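Local coordinates for protein FimX (Pseudomonas aeruginosa PAO1, PDB 3HV8) that contains an EAL domain, a barrel-like alpha/beta fold, which here holds the ligand C2E in a pocket, at residues R34-P39 against L54-N59. Residues are numbered along the deposited sequence; the frame is centred on the assembly and turned at random.
Sequences RLLFQP and LLRLLN. With C2E (9,9'-[(2R,3R,3aS,5S,7aR,9R,10R,10aS,12S,14aR)-3,5,10,12-tetrahydroxy-5,12-dioxidooctahydro-2H,7H-difuro[3,2-d:3',2'-j][1,3,7,9,2,8]tetraoxadiphosphacyclododecine-2,9-diyl]bis(2-amino-1,9-dihydro-6H-purin-6-one)), chain B.
Arg34 starts out extended, with CG anti to the backbone N (chi1 174°), and bends at chi3, which turns a face of its guanidinium to Leu58 CD2. Arg56 turns at its second torsion (chi2 -68°), which lays its side chain across Leu36 and brings its end to C2E. These residues belong to an antiparallel beta hairpin of the EAL domain, made by strands 33-42 and 49-58. Two hydrogen-bonded pairs join the backbones, Arg34 with Arg56 and Leu36 with Leu54. Leu36 N to Leu54 O, at 2.8 Å, is nearly straight.

Arg34, Leu36, Leu54 and Arg56 share one face of the sheet. Arg34 crosses Leu58 at about a right angle, and Leu36 crosses Arg56 in the same way. Leu58 CD2 sits over the centre of one face of the Arg34 guanidinium, 3.7 Å from CZ. The charge of Arg34 is met by a salt bridge from NH2 to Glu64. Leu36 CD1 packs against Arg56, 3.7 Å from its NE. On the other face Leu35 and Leu55 meet by their methyls, CD2 to CD1 at 3.9 Å. Helix 80-96 packs there too, with Trp86 on Leu35 and Ile83 on Leu55.

The hairpin also forms part of the C2E pocket. Leu55 N donates to C2E N71, and Gln38 NE2 donates to C2E N7, both at 3.1 Å. Gln38 NE2 also bonds Gln253 O, which would help fix the turn of the amide. Arg56 grips one phosphate oxygen, O11, with both NH1 and NH2. Its NH1 also donates to Leu55 O at 2.9 Å, approaching from above the carbonyl plane.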
# COMPACT_ATOMS: atom_id res chain seq x y z
N ARG A 34 14.43 -6.73 3.89
CA ARG A 34 14.08 -6.00 5.09
C ARG A 34 12.78 -5.25 4.84
O ARG A 34 12.59 -4.66 3.77
CB ARG A 34 15.19 -5.01 5.43
CG ARG A 34 14.87 -4.08 6.59
CD ARG A 34 16.08 -3.25 6.97
NE ARG A 34 17.19 -4.11 7.39
CZ ARG A 34 18.47 -3.79 7.28
NH1 ARG A 34 19.41 -4.64 7.69
NH2 ARG A 34 18.83 -2.62 6.76
N LEU A 35 11.88 -5.26 5.82
CA LEU A 35 10.68 -4.43 5.77
C LEU A 35 10.92 -3.09 6.46
O LEU A 35 11.46 -3.03 7.58
CB LEU A 35 9.50 -5.13 6.43
CG LEU A 35 9.11 -6.47 5.82
CD1 LEU A 35 7.90 -7.07 6.50
CD2 LEU A 35 8.86 -6.32 4.31
N LEU A 36 10.52 -2.01 5.79
CA LEU A 36 10.44 -0.70 6.41
C LEU A 36 8.96 -0.32 6.56
O LEU A 36 8.09 -0.88 5.88
CB LEU A 36 11.16 0.35 5.56
CG LEU A 36 12.59 0.01 5.13
CD1 LEU A 36 13.13 1.16 4.28
CD2 LEU A 36 13.47 -0.24 6.36
N PHE A 37 8.70 0.65 7.44
CA PHE A 37 7.36 1.04 7.83
C PHE A 37 7.24 2.54 7.78
O PHE A 37 8.08 3.24 8.33
CB PHE A 37 7.09 0.53 9.25
CG PHE A 37 7.28 -0.96 9.38
CD1 PHE A 37 6.25 -1.83 9.07
CD2 PHE A 37 8.50 -1.48 9.77
CE1 PHE A 37 6.42 -3.20 9.15
CE2 PHE A 37 8.68 -2.85 9.86
CZ PHE A 37 7.64 -3.71 9.56
N GLN A 38 6.23 3.04 7.08
CA GLN A 38 6.00 4.47 7.02
C GLN A 38 4.61 4.80 7.53
O GLN A 38 3.62 4.35 6.96
CB GLN A 38 6.20 5.01 5.60
CG GLN A 38 6.05 6.54 5.55
CD GLN A 38 6.34 7.13 4.20
OE1 GLN A 38 6.28 6.45 3.17
NE2 GLN A 38 6.66 8.42 4.18
N PRO A 39 4.53 5.60 8.60
CA PRO A 39 3.21 5.81 9.22
C PRO A 39 2.27 6.57 8.31
O PRO A 39 2.68 7.41 7.50
CB PRO A 39 3.55 6.64 10.48
CG PRO A 39 4.84 7.32 10.13
CD PRO A 39 5.61 6.30 9.32
N LEU A 54 7.07 -1.25 3.26
CA LEU A 54 7.87 -1.05 2.05
C LEU A 54 9.06 -1.99 2.07
O LEU A 54 9.72 -2.16 3.10
CB LEU A 54 8.35 0.40 1.95
CG LEU A 54 7.23 1.44 1.83
CD1 LEU A 54 7.73 2.84 2.13
CD2 LEU A 54 6.55 1.38 0.47
N LEU A 55 9.33 -2.61 0.93
CA LEU A 55 10.32 -3.68 0.85
C LEU A 55 11.70 -3.22 0.40
O LEU A 55 11.82 -2.42 -0.52
CB LEU A 55 9.84 -4.73 -0.15
CG LEU A 55 10.78 -5.92 -0.33
CD1 LEU A 55 10.89 -6.72 0.96
CD2 LEU A 55 10.28 -6.80 -1.45
N ARG A 56 12.75 -3.71 1.04
CA ARG A 56 14.10 -3.50 0.53
C ARG A 56 14.78 -4.86 0.40
O ARG A 56 14.64 -5.72 1.27
CB ARG A 56 14.93 -2.63 1.48
CG ARG A 56 14.34 -1.25 1.75
CD ARG A 56 14.38 -0.40 0.48
NE ARG A 56 13.86 0.95 0.69
CZ ARG A 56 12.63 1.33 0.37
NH1 ARG A 56 11.77 0.45 -0.15
NH2 ARG A 56 12.24 2.59 0.60
N LEU A 57 15.50 -5.06 -0.69
CA LEU A 57 16.36 -6.23 -0.83
C LEU A 57 17.67 -5.93 -0.10
O LEU A 57 18.15 -4.80 -0.12
CB LEU A 57 16.60 -6.53 -2.31
CG LEU A 57 17.77 -7.44 -2.68
CD1 LEU A 57 17.50 -8.87 -2.26
CD2 LEU A 57 18.03 -7.37 -4.19
N LEU A 58 18.24 -6.93 0.58
CA LEU A 58 19.55 -6.72 1.20
C LEU A 58 20.55 -7.43 0.31
O LEU A 58 20.45 -8.63 0.10
CB LEU A 58 19.57 -7.28 2.63
CG LEU A 58 18.60 -6.64 3.63
CD1 LEU A 58 18.69 -7.40 4.95
CD2 LEU A 58 18.88 -5.15 3.85
N ASN A 59 21.45 -6.65 -0.29
CA ASN A 59 22.43 -7.22 -1.20
C ASN A 59 23.48 -8.00 -0.40
O ASN A 59 23.49 -7.95 0.83
CB ASN A 59 23.04 -6.17 -2.15
CG ASN A 59 23.89 -5.12 -1.44
OD1 ASN A 59 24.13 -4.04 -1.98
ND2 ASN A 59 24.35 -5.43 -0.24
P1 C2E B . 4.73 3.52 -4.13
O2P C2E B . 3.16 3.82 -4.12
O1P C2E B . 5.34 4.50 -5.05
O5' C2E B . 5.46 3.80 -2.74
C5' C2E B . 5.81 5.16 -2.43
C4' C2E B . 7.27 5.52 -2.77
O4' C2E B . 7.52 6.88 -2.35
C3' C2E B . 8.13 4.65 -1.87
O3' C2E B . 9.32 4.26 -2.58
C2' C2E B . 8.43 5.54 -0.64
O2' C2E B . 9.66 5.25 -0.01
C1' C2E B . 8.47 6.92 -1.30
N9 C2E B . 8.14 8.03 -0.41
C8 C2E B . 7.50 7.97 0.80
N7 C2E B . 7.22 9.19 1.21
C5 C2E B . 7.70 10.08 0.29
C6 C2E B . 7.70 11.49 0.21
O6 C2E B . 7.16 12.21 1.05
N1 C2E B . 8.30 12.03 -0.86
C2 C2E B . 8.89 11.27 -1.82
N2 C2E B . 9.48 11.89 -2.89
N3 C2E B . 8.89 9.96 -1.76
C4 C2E B . 8.30 9.35 -0.73
P11 C2E B . 9.77 2.72 -2.46
O21 C2E B . 11.12 2.55 -3.25
O11 C2E B . 9.79 2.27 -1.06
O5A C2E B . 8.60 1.92 -3.18
C5A C2E B . 8.34 2.15 -4.57
C4A C2E B . 7.30 1.17 -5.10
O4A C2E B . 7.79 -0.17 -4.95
C3A C2E B . 5.97 1.19 -4.35
O3A C2E B . 5.06 2.16 -4.86
C2A C2E B . 5.42 -0.19 -4.71
O2A C2E B . 4.92 -0.19 -6.06
C1A C2E B . 6.70 -1.04 -4.73
N91 C2E B . 6.86 -1.68 -3.43
C81 C2E B . 7.50 -1.21 -2.32
N71 C2E B . 7.40 -2.11 -1.38
C51 C2E B . 6.76 -3.21 -1.85
C61 C2E B . 6.40 -4.48 -1.34
O61 C2E B . 6.56 -4.80 -0.15
N11 C2E B . 5.76 -5.31 -2.20
C21 C2E B . 5.48 -4.97 -3.50
N21 C2E B . 4.79 -5.85 -4.28
N31 C2E B . 5.78 -3.79 -3.98
C41 C2E B . 6.42 -2.93 -3.19